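Local atomic coordinates of alpha-fucosidase GH29 (Fusarium graminearum, PDB entry 4PSR), a protein that hydrolyses alpha-L-fucosides as a family GH29 glycosidase and probably removes alpha-1,6-linked fucose from the core N-acetylglucosamine of glycoproteins. Residues A[73-76]-A[77-81]; A[189-192]-A[193-197]; A[261-264]-A[265-269]; A[429-432]-A[433-436]; A[532-536]-A[537-541]. All blocks are in the same frame, centred on the assembly; numbering follows the deposited sequence.

Contact 1: residues A[73-76]-A[77-81]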
loop_
_atom_site.group_PDB
_atom_site.type_symbol
_atom_site.label_atom_id
_atom_site.label_comp_id
_atom_site.label_asym_id
_atom_site.label_seq_id
_atom_site.Cartn_x
_atom_site.Cartn_y
_atom_site.Cartn_z
ATOM N N TRP A 73 -0.190 0.335 37.399
ATOM C CA TRP A 73 0.886 -0.101 36.491
ATOM C C TRP A 73 0.466 0.369 35.101
ATOM O O TRP A 73 -0.082 -0.397 34.301
ATOM C CB TRP A 73 1.025 -1.617 36.543
ATOM C CG TRP A 73 2.400 -2.195 36.281
ATOM C CD1 TRP A 73 3.212 -2.755 37.209
ATOM C CD2 TRP A 73 3.105 -2.295 35.021
ATOM N NE1 TRP A 73 4.364 -3.218 36.628
ATOM C CE2 TRP A 73 4.322 -2.946 35.280
ATOM C CE3 TRP A 73 2.812 -1.914 33.699
ATOM C CZ2 TRP A 73 5.261 -3.212 34.283
ATOM C CZ3 TRP A 73 3.760 -2.190 32.699
ATOM C CH2 TRP A 73 4.957 -2.840 33.001
ATOM N N GLY A 74 0.671 1.653 34.837
ATOM C CA GLY A 74 0.223 2.251 33.603
ATOM C C GLY A 74 1.134 1.948 32.420
ATOM O O GLY A 74 2.241 1.395 32.561
ATOM N N TYR A 75 0.665 2.327 31.236
ATOM C CA TYR A 75 1.413 2.043 30.012
ATOM C C TYR A 75 2.830 2.628 30.058
ATOM O O TYR A 75 3.784 2.027 29.552
ATOM C CB TYR A 75 0.662 2.564 28.780
ATOM C CG TYR A 75 1.433 2.284 27.506
ATOM C CD1 TYR A 75 1.660 0.982 27.102
ATOM C CD2 TYR A 75 1.974 3.302 26.750
ATOM C CE1 TYR A 75 2.409 0.703 25.986
ATOM C CE2 TYR A 75 2.708 3.028 25.602
ATOM C CZ TYR A 75 2.923 1.733 25.242
ATOM O OH TYR A 75 3.639 1.366 24.115
ATOM N N GLU A 76 2.976 3.775 30.698
ATOM C CA GLU A 76 4.272 4.422 30.780
ATOM C C GLU A 76 5.331 3.526 31.433
ATOM O O GLU A 76 6.532 3.678 31.168
ATOM C CB GLU A 76 4.170 5.771 31.505
ATOM C CG GLU A 76 3.794 5.712 32.986
ATOM C CD GLU A 76 2.294 5.616 33.290
ATOM O OE1 GLU A 76 1.450 5.384 32.400
ATOM O OE2 GLU A 76 1.950 5.768 34.500
ATOM N N ASN A 77 4.919 2.567 32.267
ATOM C CA ASN A 77 5.886 1.636 32.857
ATOM C C ASN A 77 6.619 0.757 31.823
ATOM O O ASN A 77 7.730 0.276 32.094
ATOM C CB ASN A 77 5.218 0.703 33.877
ATOM C CG ASN A 77 4.918 1.363 35.209
ATOM O OD1 ASN A 77 5.120 2.564 35.413
ATOM N ND2 ASN A 77 4.405 0.560 36.138
ATOM N N PHE A 78 5.994 0.452 30.677
ATOM C CA PHE A 78 6.701 -0.313 29.645
ATOM C C PHE A 78 7.891 0.477 29.077
ATOM O O PHE A 78 8.891 -0.116 28.652
ATOM C CB PHE A 78 5.767 -0.719 28.503
ATOM C CG PHE A 78 4.742 -1.773 28.868
ATOM C CD1 PHE A 78 5.102 -3.078 29.125
ATOM C CD2 PHE A 78 3.406 -1.441 28.903
ATOM C CE1 PHE A 78 4.123 -4.037 29.427
ATOM C CE2 PHE A 78 2.443 -2.389 29.184
ATOM C CZ PHE A 78 2.802 -3.672 29.455
ATOM N N ILE A 79 7.774 1.796 29.076
ATOM C CA ILE A 79 8.805 2.689 28.552
ATOM C C ILE A 79 9.859 2.982 29.622
ATOM O O ILE A 79 11.066 2.886 29.357
ATOM C CB ILE A 79 8.160 4.005 28.058
ATOM C CG1 ILE A 79 7.266 3.696 26.841
ATOM C CG2 ILE A 79 9.236 5.069 27.730
ATOM C CD1 ILE A 79 6.281 4.767 26.492
ATOM N N LYS A 80 9.416 3.296 30.836
ATOM C CA LYS A 80 10.355 3.665 31.913
ATOM C C LYS A 80 10.871 2.473 32.717
ATOM O O LYS A 80 11.900 2.579 33.411
ATOM C CB LYS A 80 9.712 4.712 32.826
ATOM C CG LYS A 80 9.622 6.065 32.142
ATOM C CD LYS A 80 9.059 7.158 33.040
ATOM C CE LYS A 80 9.251 8.512 32.374
ATOM N NZ LYS A 80 8.806 9.625 33.279
ATOM N N GLY A 81 10.194 1.332 32.576
ATOM C CA GLY A 81 10.586 0.101 33.239
ATOM C C GLY A 81 9.934 -0.094 34.605
ATOM O O GLY A 81 9.775 0.849 35.406
HETATM O O HOH W 1 2.211 3.723 36.082
#

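Contact 2: residues A[189-192]-A[193-197]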
loop_
_atom_site.group_PDB
_atom_site.type_symbol
_atom_site.label_atom_id
_atom_site.label_comp_id
_atom_site.label_asym_id
_atom_site.label_seq_id
_atom_site.Cartn_x
_atom_site.Cartn_y
_atom_site.Cartn_z
ATOM N N THR A 189 2.310 16.889 33.623
ATOM C CA THR A 189 2.277 17.420 32.275
ATOM C C THR A 189 3.099 16.566 31.311
ATOM O O THR A 189 2.769 16.483 30.123
ATOM C CB THR A 189 2.735 18.876 32.222
ATOM O OG1 THR A 189 4.070 18.977 32.696
ATOM C CG2 THR A 189 1.848 19.755 33.105
ATOM N N SER A 190 4.157 15.919 31.790
ATOM C CA SER A 190 4.929 15.046 30.907
ATOM C C SER A 190 4.095 13.833 30.525
ATOM O O SER A 190 3.995 13.475 29.341
ATOM C CB SER A 190 6.233 14.601 31.577
ATOM O OG SER A 190 6.912 13.705 30.708
ATOM N N LEU A 191 3.458 13.207 31.508
ATOM C CA LEU A 191 2.606 12.071 31.237
ATOM C C LEU A 191 1.413 12.433 30.344
ATOM O O LEU A 191 0.995 11.630 29.509
ATOM C CB LEU A 191 2.149 11.405 32.542
ATOM C CG LEU A 191 1.471 10.035 32.392
ATOM C CD1 LEU A 191 2.348 9.022 31.666
ATOM C CD2 LEU A 191 1.052 9.522 33.767
ATOM N N GLN A 192 0.879 13.637 30.487
ATOM C CA GLN A 192 -0.167 14.099 29.592
ATOM C C GLN A 192 0.281 14.051 28.136
ATOM O O GLN A 192 -0.514 13.737 27.254
ATOM C CB GLN A 192 -0.594 15.513 29.929
ATOM C CG GLN A 192 -1.403 15.685 31.219
ATOM C CD GLN A 192 -1.699 17.148 31.503
ATOM O OE1 GLN A 192 -1.214 18.042 30.812
ATOM N NE2 GLN A 192 -2.486 17.399 32.538
ATOM N N LYS A 193 1.542 14.374 27.885
ATOM C CA LYS A 193 2.053 14.343 26.515
ATOM C C LYS A 193 2.027 12.909 25.961
ATOM O O LYS A 193 1.617 12.688 24.819
ATOM C CB LYS A 193 3.462 14.917 26.424
ATOM C CG LYS A 193 4.011 14.979 24.987
ATOM C CD LYS A 193 5.421 15.582 24.938
ATOM C CE LYS A 193 5.436 17.070 25.292
ATOM N NZ LYS A 193 6.846 17.538 25.327
ATOM N N LEU A 194 2.457 11.934 26.740
ATOM C CA LEU A 194 2.396 10.532 26.304
ATOM C C LEU A 194 0.961 10.102 25.956
ATOM O O LEU A 194 0.707 9.472 24.913
ATOM C CB LEU A 194 2.977 9.591 27.354
ATOM C CG LEU A 194 3.017 8.116 26.937
ATOM C CD1 LEU A 194 4.102 7.824 25.896
ATOM C CD2 LEU A 194 3.191 7.238 28.172
ATOM N N LEU A 195 0.034 10.455 26.846
ATOM C CA LEU A 195 -1.326 9.930 26.837
ATOM C C LEU A 195 -2.327 10.814 26.077
ATOM O O LEU A 195 -3.530 10.548 26.113
ATOM C CB LEU A 195 -1.799 9.697 28.282
ATOM C CG LEU A 195 -0.962 8.721 29.090
ATOM C CD1 LEU A 195 -1.426 8.607 30.531
ATOM C CD2 LEU A 195 -0.993 7.343 28.463
ATOM N N GLY A 196 -1.848 11.841 25.395
ATOM C CA GLY A 196 -2.700 12.676 24.564
ATOM C C GLY A 196 -3.699 13.511 25.354
ATOM O O GLY A 196 -4.819 13.722 24.873
ATOM N N GLN A 197 -3.304 13.982 26.540
ATOM C CA GLN A 197 -4.169 14.757 27.428
ATOM C C GLN A 197 -3.805 16.235 27.499
ATOM O O GLN A 197 -4.323 16.940 28.345
ATOM C CB GLN A 197 -4.123 14.157 28.835
ATOM C CG GLN A 197 -4.770 12.794 28.941
ATOM C CD GLN A 197 -4.745 12.229 30.345
ATOM O OE1 GLN A 197 -4.549 12.957 31.327
ATOM N NE2 GLN A 197 -4.926 10.927 30.448
#

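Contact 3: residues A[261-264]-A[265-269]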
loop_
_atom_site.group_PDB
_atom_site.type_symbol
_atom_site.label_atom_id
_atom_site.label_comp_id
_atom_site.label_asym_id
_atom_site.label_seq_id
_atom_site.Cartn_x
_atom_site.Cartn_y
_atom_site.Cartn_z
ATOM N N GLU A 261 11.837 19.636 -2.351
ATOM C CA GLU A 261 12.444 20.495 -3.361
ATOM C C GLU A 261 13.865 20.861 -2.954
ATOM O O GLU A 261 14.776 20.818 -3.767
ATOM C CB GLU A 261 11.609 21.756 -3.532
ATOM C CG GLU A 261 10.239 21.521 -4.144
ATOM C CD GLU A 261 10.182 21.835 -5.626
ATOM O OE1 GLU A 261 11.249 22.044 -6.242
ATOM O OE2 GLU A 261 9.057 21.878 -6.173
ATOM N N GLU A 262 14.059 21.220 -1.691
ATOM C CA GLU A 262 15.373 21.609 -1.193
ATOM C C GLU A 262 16.378 20.462 -1.296
ATOM O O GLU A 262 17.543 20.653 -1.637
ATOM C CB GLU A 262 15.250 22.062 0.253
ATOM C CG GLU A 262 16.538 22.473 0.903
ATOM C CD GLU A 262 16.357 22.870 2.355
ATOM O OE1 GLU A 262 15.194 23.053 2.798
ATOM O OE2 GLU A 262 17.384 22.996 3.055
ATOM N N TRP A 263 15.903 19.257 -0.993
ATOM C CA TRP A 263 16.755 18.076 -1.000
ATOM C C TRP A 263 17.030 17.564 -2.424
ATOM O O TRP A 263 17.880 16.704 -2.611
ATOM C CB TRP A 263 16.084 16.941 -0.216
ATOM C CG TRP A 263 15.757 17.215 1.205
ATOM C CD1 TRP A 263 16.345 18.116 2.050
ATOM C CD2 TRP A 263 14.762 16.537 1.963
ATOM N NE1 TRP A 263 15.748 18.038 3.303
ATOM C CE2 TRP A 263 14.773 17.075 3.265
ATOM C CE3 TRP A 263 13.847 15.531 1.658
ATOM C CZ2 TRP A 263 13.899 16.628 4.257
ATOM C CZ3 TRP A 263 12.983 15.092 2.656
ATOM C CH2 TRP A 263 13.020 15.642 3.920
ATOM N N GLY A 264 16.277 18.043 -3.411
ATOM C CA GLY A 264 16.365 17.534 -4.771
ATOM C C GLY A 264 15.761 16.153 -4.958
ATOM O O GLY A 264 16.248 15.367 -5.763
ATOM N N LYS A 265 14.708 15.883 -4.197
ATOM C CA LYS A 265 14.060 14.573 -4.147
ATOM C C LYS A 265 12.586 14.731 -4.447
ATOM O O LYS A 265 11.985 15.744 -4.107
ATOM C CB LYS A 265 14.139 13.970 -2.736
ATOM C CG LYS A 265 15.522 13.745 -2.232
ATOM C CD LYS A 265 15.611 12.508 -1.373
ATOM C CE LYS A 265 14.967 12.685 -0.012
ATOM N NZ LYS A 265 15.319 11.520 0.837
ATOM N N GLU A 266 12.000 13.714 -5.049
ATOM C CA GLU A 266 10.562 13.616 -5.242
ATOM C C GLU A 266 9.996 12.803 -4.093
ATOM O O GLU A 266 10.208 11.597 -4.020
ATOM C CB GLU A 266 10.234 12.935 -6.560
ATOM C CG GLU A 266 10.703 13.690 -7.782
ATOM C CD GLU A 266 10.588 12.829 -8.997
ATOM O OE1 GLU A 266 9.738 13.104 -9.868
ATOM O OE2 GLU A 266 11.331 11.825 -9.060
ATOM N N VAL A 267 9.298 13.471 -3.187
ATOM C CA VAL A 267 8.818 12.841 -1.962
ATOM C C VAL A 267 7.356 12.494 -2.084
ATOM O O VAL A 267 6.624 13.023 -2.935
ATOM C CB VAL A 267 9.076 13.700 -0.694
ATOM C CG1 VAL A 267 10.566 13.970 -0.573
ATOM C CG2 VAL A 267 8.247 15.018 -0.691
ATOM N N VAL A 268 6.923 11.581 -1.227
ATOM C CA VAL A 268 5.550 11.078 -1.227
ATOM C C VAL A 268 4.985 11.117 0.169
ATOM O O VAL A 268 5.675 10.798 1.139
ATOM C CB VAL A 268 5.519 9.617 -1.704
ATOM C CG1 VAL A 268 4.124 9.003 -1.638
ATOM C CG2 VAL A 268 6.076 9.520 -3.112
ATOM N N THR A 269 3.710 11.506 0.316
ATOM C CA THR A 269 3.024 11.245 1.567
ATOM C C THR A 269 1.726 10.477 1.317
ATOM O O THR A 269 1.053 10.684 0.295
ATOM C CB THR A 269 2.787 12.546 2.388
ATOM O OG1 THR A 269 2.424 12.228 3.731
ATOM C CG2 THR A 269 1.717 13.437 1.754
#

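Contact 4: residues A[429-432]-A[433-436]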
loop_
_atom_site.group_PDB
_atom_site.type_symbol
_atom_site.label_atom_id
_atom_site.label_comp_id
_atom_site.label_asym_id
_atom_site.label_seq_id
_atom_site.Cartn_x
_atom_site.Cartn_y
_atom_site.Cartn_z
ATOM N N VAL A 429 -2.880 -21.982 -20.775
ATOM C CA VAL A 429 -3.304 -20.699 -20.223
ATOM C C VAL A 429 -4.242 -20.059 -21.249
ATOM O O VAL A 429 -3.840 -19.831 -22.389
ATOM C CB VAL A 429 -2.106 -19.779 -19.945
ATOM C CG1 VAL A 429 -2.598 -18.449 -19.400
ATOM C CG2 VAL A 429 -1.124 -20.409 -18.954
ATOM N N SER A 430 -5.487 -19.790 -20.856
ATOM C CA SER A 430 -6.470 -19.160 -21.738
ATOM C C SER A 430 -6.735 -17.733 -21.278
ATOM O O SER A 430 -7.248 -17.523 -20.173
ATOM C CB SER A 430 -7.775 -19.946 -21.767
ATOM O OG SER A 430 -7.539 -21.223 -22.349
ATOM N N VAL A 431 -6.364 -16.766 -22.113
ATOM C CA VAL A 431 -6.513 -15.345 -21.801
ATOM C C VAL A 431 -7.792 -14.837 -22.449
ATOM O O VAL A 431 -7.812 -14.534 -23.649
ATOM C CB VAL A 431 -5.279 -14.533 -22.270
ATOM C CG1 VAL A 431 -5.364 -13.097 -21.787
ATOM C CG2 VAL A 431 -3.976 -15.204 -21.799
ATOM N N LYS A 432 -8.863 -14.725 -21.671
ATOM C CA LYS A 432 -10.149 -14.344 -22.238
ATOM C C LYS A 432 -10.129 -12.991 -22.925
ATOM O O LYS A 432 -10.798 -12.784 -23.944
ATOM C CB LYS A 432 -11.234 -14.359 -21.176
ATOM C CG LYS A 432 -11.505 -15.746 -20.626
ATOM C CD LYS A 432 -12.598 -15.701 -19.542
ATOM C CE LYS A 432 -13.098 -17.092 -19.173
ATOM N NZ LYS A 432 -13.779 -17.761 -20.320
ATOM N N ASN A 433 -9.388 -12.043 -22.357
ATOM C CA ASN A 433 -9.377 -10.701 -22.898
ATOM C C ASN A 433 -8.541 -10.511 -24.149
ATOM O O ASN A 433 -8.427 -9.398 -24.640
ATOM C CB ASN A 433 -9.024 -9.671 -21.802
ATOM C CG ASN A 433 -10.171 -9.453 -20.854
ATOM O OD1 ASN A 433 -11.176 -8.849 -21.211
ATOM N ND2 ASN A 433 -10.052 -9.991 -19.657
ATOM N N LEU A 434 -7.982 -11.604 -24.675
ATOM C CA LEU A 434 -7.309 -11.573 -25.969
ATOM C C LEU A 434 -7.956 -12.552 -26.956
ATOM O O LEU A 434 -7.365 -12.837 -28.005
ATOM C CB LEU A 434 -5.814 -11.858 -25.808
ATOM C CG LEU A 434 -5.004 -10.795 -25.029
ATOM C CD1 LEU A 434 -3.593 -11.305 -24.824
ATOM C CD2 LEU A 434 -5.011 -9.448 -25.741
ATOM N N GLY A 435 -9.151 -13.042 -26.620
ATOM C CA GLY A 435 -9.928 -13.901 -27.520
ATOM C C GLY A 435 -10.635 -13.082 -28.595
ATOM O O GLY A 435 -10.545 -11.861 -28.613
ATOM N N SER A 436 -11.346 -13.762 -29.493
ATOM C CA SER A 436 -12.024 -13.066 -30.576
ATOM C C SER A 436 -13.238 -12.305 -30.068
ATOM O O SER A 436 -13.592 -11.257 -30.614
ATOM C CB SER A 436 -12.415 -14.033 -31.702
ATOM O OG SER A 436 -11.261 -14.531 -32.350
#

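Contact 5: residues A[532-536]-A[537-541]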
loop_
_atom_site.group_PDB
_atom_site.type_symbol
_atom_site.label_atom_id
_atom_site.label_comp_id
_atom_site.label_asym_id
_atom_site.label_seq_id
_atom_site.Cartn_x
_atom_site.Cartn_y
_atom_site.Cartn_z
ATOM N N ALA A 532 -5.021 6.625 -17.547
ATOM C CA ALA A 532 -5.124 5.392 -18.329
ATOM C C ALA A 532 -4.579 5.581 -19.729
ATOM O O ALA A 532 -4.426 4.595 -20.457
ATOM C CB ALA A 532 -6.564 4.938 -18.401
ATOM N N GLY A 533 -4.330 6.823 -20.121
ATOM C CA GLY A 533 -3.622 7.126 -21.360
ATOM C C GLY A 533 -4.449 7.820 -22.429
ATOM O O GLY A 533 -3.987 7.916 -23.568
ATOM N N LEU A 534 -5.648 8.297 -22.097
ATOM C CA LEU A 534 -6.461 9.037 -23.066
ATOM C C LEU A 534 -7.247 10.131 -22.367
ATOM O O LEU A 534 -8.280 9.888 -21.746
ATOM C CB LEU A 534 -7.400 8.098 -23.818
ATOM C CG LEU A 534 -8.233 8.663 -24.972
ATOM C CD1 LEU A 534 -7.339 9.321 -26.026
ATOM C CD2 LEU A 534 -9.064 7.544 -25.608
ATOM N N LYS A 535 -6.731 11.341 -22.469
ATOM C CA LYS A 535 -7.426 12.514 -21.988
ATOM C C LYS A 535 -8.808 12.521 -22.611
ATOM O O LYS A 535 -8.970 12.269 -23.813
ATOM C CB LYS A 535 -6.680 13.797 -22.371
ATOM C CG LYS A 535 -5.286 13.907 -21.771
ATOM C CD LYS A 535 -4.584 15.170 -22.251
ATOM C CE LYS A 535 -3.187 15.303 -21.660
ATOM N NZ LYS A 535 -2.504 16.553 -22.109
ATOM N N PRO A 536 -9.831 12.800 -21.805
ATOM C CA PRO A 536 -11.183 12.595 -22.325
ATOM C C PRO A 536 -11.530 13.561 -23.476
ATOM O O PRO A 536 -12.315 13.203 -24.347
ATOM C CB PRO A 536 -12.072 12.806 -21.091
ATOM C CG PRO A 536 -11.230 13.515 -20.087
ATOM C CD PRO A 536 -9.818 13.115 -20.365
ATOM N N GLU A 537 -10.916 14.740 -23.479
ATOM C CA GLU A 537 -11.075 15.678 -24.593
ATOM C C GLU A 537 -10.634 15.083 -25.935
ATOM O O GLU A 537 -11.043 15.584 -26.989
ATOM C CB GLU A 537 -10.286 16.967 -24.323
ATOM C CG GLU A 537 -8.802 16.882 -24.648
ATOM C CD GLU A 537 -7.915 17.700 -23.724
ATOM O OE1 GLU A 537 -6.972 18.350 -24.226
ATOM O OE2 GLU A 537 -8.132 17.670 -22.497
ATOM N N GLU A 538 -9.798 14.041 -25.902
ATOM C CA GLU A 538 -9.264 13.412 -27.116
ATOM C C GLU A 538 -10.050 12.183 -27.573
ATOM O O GLU A 538 -9.713 11.566 -28.585
ATOM C CB GLU A 538 -7.797 13.023 -26.926
ATOM C CG GLU A 538 -6.885 14.234 -26.766
ATOM C CD GLU A 538 -5.419 13.875 -26.658
ATOM O OE1 GLU A 538 -5.020 12.804 -27.156
ATOM O OE2 GLU A 538 -4.663 14.681 -26.078
ATOM N N ILE A 539 -11.094 11.822 -26.835
ATOM C CA ILE A 539 -11.940 10.708 -27.232
ATOM C C ILE A 539 -12.769 11.091 -28.461
ATOM O O ILE A 539 -13.450 12.118 -28.447
ATOM C CB ILE A 539 -12.879 10.279 -26.078
ATOM C CG1 ILE A 539 -12.040 9.795 -24.878
ATOM C CG2 ILE A 539 -13.828 9.193 -26.561
ATOM C CD1 ILE A 539 -12.883 9.592 -23.635
ATOM N N ARG A 540 -12.721 10.250 -29.489
ATOM C CA ARG A 540 -13.479 10.493 -30.720
ATOM C C ARG A 540 -14.419 9.352 -31.098
ATOM O O ARG A 540 -15.212 9.471 -32.033
ATOM C CB ARG A 540 -12.526 10.795 -31.887
ATOM C CG ARG A 540 -11.777 12.140 -31.780
ATOM C CD ARG A 540 -12.696 13.343 -31.911
ATOM N NE ARG A 540 -13.961 12.979 -32.541
ATOM C CZ ARG A 540 -14.168 12.916 -33.852
ATOM N NH1 ARG A 540 -15.360 12.553 -34.306
ATOM N NH2 ARG A 540 -13.193 13.210 -34.709
ATOM N N SER A 541 -14.344 8.231 -30.388
ATOM C CA SER A 541 -15.300 7.156 -30.580
ATOM C C SER A 541 -15.321 6.253 -29.337
ATOM O O SER A 541 -14.393 6.270 -28.519
ATOM C CB SER A 541 -15.034 6.346 -31.867
ATOM O OG SER A 541 -13.770 5.693 -31.863
HETATM O O HOH W 2 -4.293 11.673 -24.252
HETATM O O HOH W 3 -14.173 14.190 -26.104
#

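Contact 1: residues A[73-76]-A[77-81]
Asn-77 lies over one face of the Trp-73 indole. Its CB sits 3.5 Å from the centroid of the six-membered ring of Trp-73, close to the ring normal, in a CH-pi contact. The amide continues over the same ring system, and ND2 of Asn-77 is 3.3 Å from CD2 of Trp-73. The amide stands steeply on the indole, with 75° between the planes. Trp-73 reaches this place because its CG is turned anti to the backbone N (chi1 -150°). The indole NH is bonded to Lys-83 O. Trp-73 also turns an edge to the face of Phe-78. CZ3 of Trp-73 stands over the centre of that ring, and the centroids are 4.8 Å apart. Tyr-75 joins them, completing an aromatic cluster at the start of helix 76-80 in the barrel part of the enzyme. CD1 of Tyr-75 meets the Phe-78 edge at CD2, 3.5 Å away, while its hydroxyl is bonded to Asp-128. Glu-76 works through both backbone and side chain. Its carbonyl O accepts a nearly straight bond from Lys-80 N (2.9 Å). OE2 of Glu-76 lies 2.6 Å from a water that accepts from Gly-74 N.

Contact 2: residues A[189-192]-A[193-197]
The flat groups here are the side-chain amides of Gln-192 and Gln-197, whose planes are 43° apart. They do not stack on each other. Their chains meet through carbon instead, at about a right angle: CG of Gln-192 lies 3.9 Å from CB of Gln-197. The amide ends find partners in the preceding loop. NE2 of Gln-192 bonds to Thr-186 O. Gln-197 uses both ends of its amide, with OE1 accepting from Thr-186 N and NE2 donating to Pro-184 O.

On another side of the helix, three leucines pack. The CG of Leu-191 is swung to the far side from its amide N (chi1 -168°), which sends its branched end on toward the next turn. There CG of Leu-191 is 3.7 Å from CD1 of Leu-195. One of its methyls, CD1, is 4.0 Å from CD2 of Leu-194.

The backbone bonds are uneven. Those from Lys-193 N to the carbonyls of Thr-189 and Ser-190 are weak, as is the bond from Leu-194 N to Ser-190 O. The bond from Leu-195 N to Leu-191 O is better formed, at 3.1 Å. Lys-193, bent at chi3, leads its end away to a salt bridge with Glu-139 and a bond to Val-137 O. Gln-197 N then donates to Gln-192 O over 2.9 Å, with an N-H...O angle of 170°. Gly-196, with positive phi, leaves helical geometry between these two residues. This is a Schellman motif, found here at the C-terminal end of the helix.

Contact 3: residues A[261-264]-A[265-269]
A Schellman motif ends helix 246-263 here, and the chain runs on into strand 268-272 of the parallel eight-stranded TIM barrel. Trp-263 and Lys-265 meet across the turn. Gly-264 makes the break with positive phi, and its N bonds back to Glu-261 O at 3.2 Å. The chain then becomes extended, so the indole at the helix end lies beside the residues leading to the strand. Lys-265 folds back and crosses the indole at a slant. Bends at chi2 (-145°) and chi3 (-73°) carry its CE to within 3.5 Å of CE3 of Trp-263. Nearer the backbone, CG of Lys-265 is 3.8 Å from CB of Trp-263. The two side chains are thus in touch near both ends of the lysine's aliphatic part. The charged tip goes further, to a salt bridge with Asp-221 and a hydrogen bond to Gln-219 O. These partners lie just before strand 222-225, the neighbour of strand 268-272 in the barrel. The turn is therefore tied to the approach to the adjacent strand. Tyr-256 of the same helix touches both Trp-263 and Val-267. Val-267 is buried and crosses the indole at about a right angle, its CG1 methyl 4.2 Å from CZ3 of Trp-263.

Contact 4: residues A[429-432]-A[433-436]
Val-431 and Leu-434 lie side by side and point the same way. Their contact is purely apolar: CG1 of Val-431 is 3.9 Å from CD1 of Leu-434 and 4.0 Å from its CG. In Val-431, CG1 stands opposite the residue's own N (chi1 -173°), and this is the methyl that meets the leucine.

The backbone between them makes a tight bend that brings the two side chains together. Leu-434 N donates to Val-431 O at 3.1 Å, with an N-H...O angle of 162°. Gly-435 N repeats the pattern one residue on, reaching Lys-432 O at 3.2 Å. In both bonds the donor sits well above the carbonyl plane. Two successive bonds of this i to i+3 kind make a short 3-10-like turn.

Lys-432 and Asn-433, at the centre of the turn, take no part in this apolar pair. The Asn-433 amide donates through ND2 to Glu-384 OE2, and Lys-432 N bonds to OE1 of the same carboxylate. Glu-384 therefore grips the turn at two points.

The turn follows strand 428-431, an outermost strand of a three-stranded antiparallel sheet, where Val-431 pairs by backbone with Leu-471. Its apolar pair meets the larger antiparallel sheet: Val-431 touches Ile-405 and Phe-407 of strand 405-409, and Leu-434 touches Leu-489 of strand 485-491.

Contact 5: residues A[532-536]-A[537-541]
Lys-535 and Glu-538 meet through backbone, side chain and water. Lys-535 O accepts from Glu-538 N at 2.9 Å. Pro-536 O likewise accepts from Ile-539 N, at 3.1 Å. Both donors stand above the carbonyl planes, in the manner of a short 3-10 turn. Water satisfies more of the backbone. One water accepts from Lys-535 N (3.0 Å) and gives a weak bond to OE1 of Glu-538. A second lies 2.7 Å from Pro-536 O and also within bonding distance of Ile-539 O. OE1 of Glu-538 has a further, long and weak ion pair with Lys-515.

Leu-534, Pro-536 and Ile-539 form the apolar side. CD2 of Leu-534 is 3.8 Å from CG1 of Ile-539, and CB of Pro-536 is 4.2 Å from CD1 of Ile-539. Leu-534 and Ile-539 both rest on Val-506 of strand 504-507. The chain then enters strand 541-544 through a classic beta bulge, with Arg-540 and Ser-541 opposite Phe-507.

Lys-535 makes no salt bridge across the turn: its NZ is 4.9 Å from OE2 of Glu-538 and 5.3 Å from OE1 of Glu-537. Any attraction is probably weak and general, while backbone bonds and buried carbon define the turn.

Overall arrangement
The five contacts follow one another along the chain without overlap. Contacts 1 to 3 lie in the barrel part of the enzyme. Contacts 1 and 2 are neighbours, with centres 13 Å apart: helices 76-80 and 189-195 touch where Glu-76 and Ile-79 pack on Leu-191 and Leu-194. Contact 3, about 37 Å from contact 1 between centres, leads into strand 268-272 of the TIM barrel. Contacts 4 and 5 belong to the beta-rich C-terminal part, next to separate antiparallel sheets, with centres about 25 Å apart. Their centres are more than 50 Å from those of contacts 1 and 2, across the chain's centre. The set thus spans the barrel and the beta-sheet region that follows it.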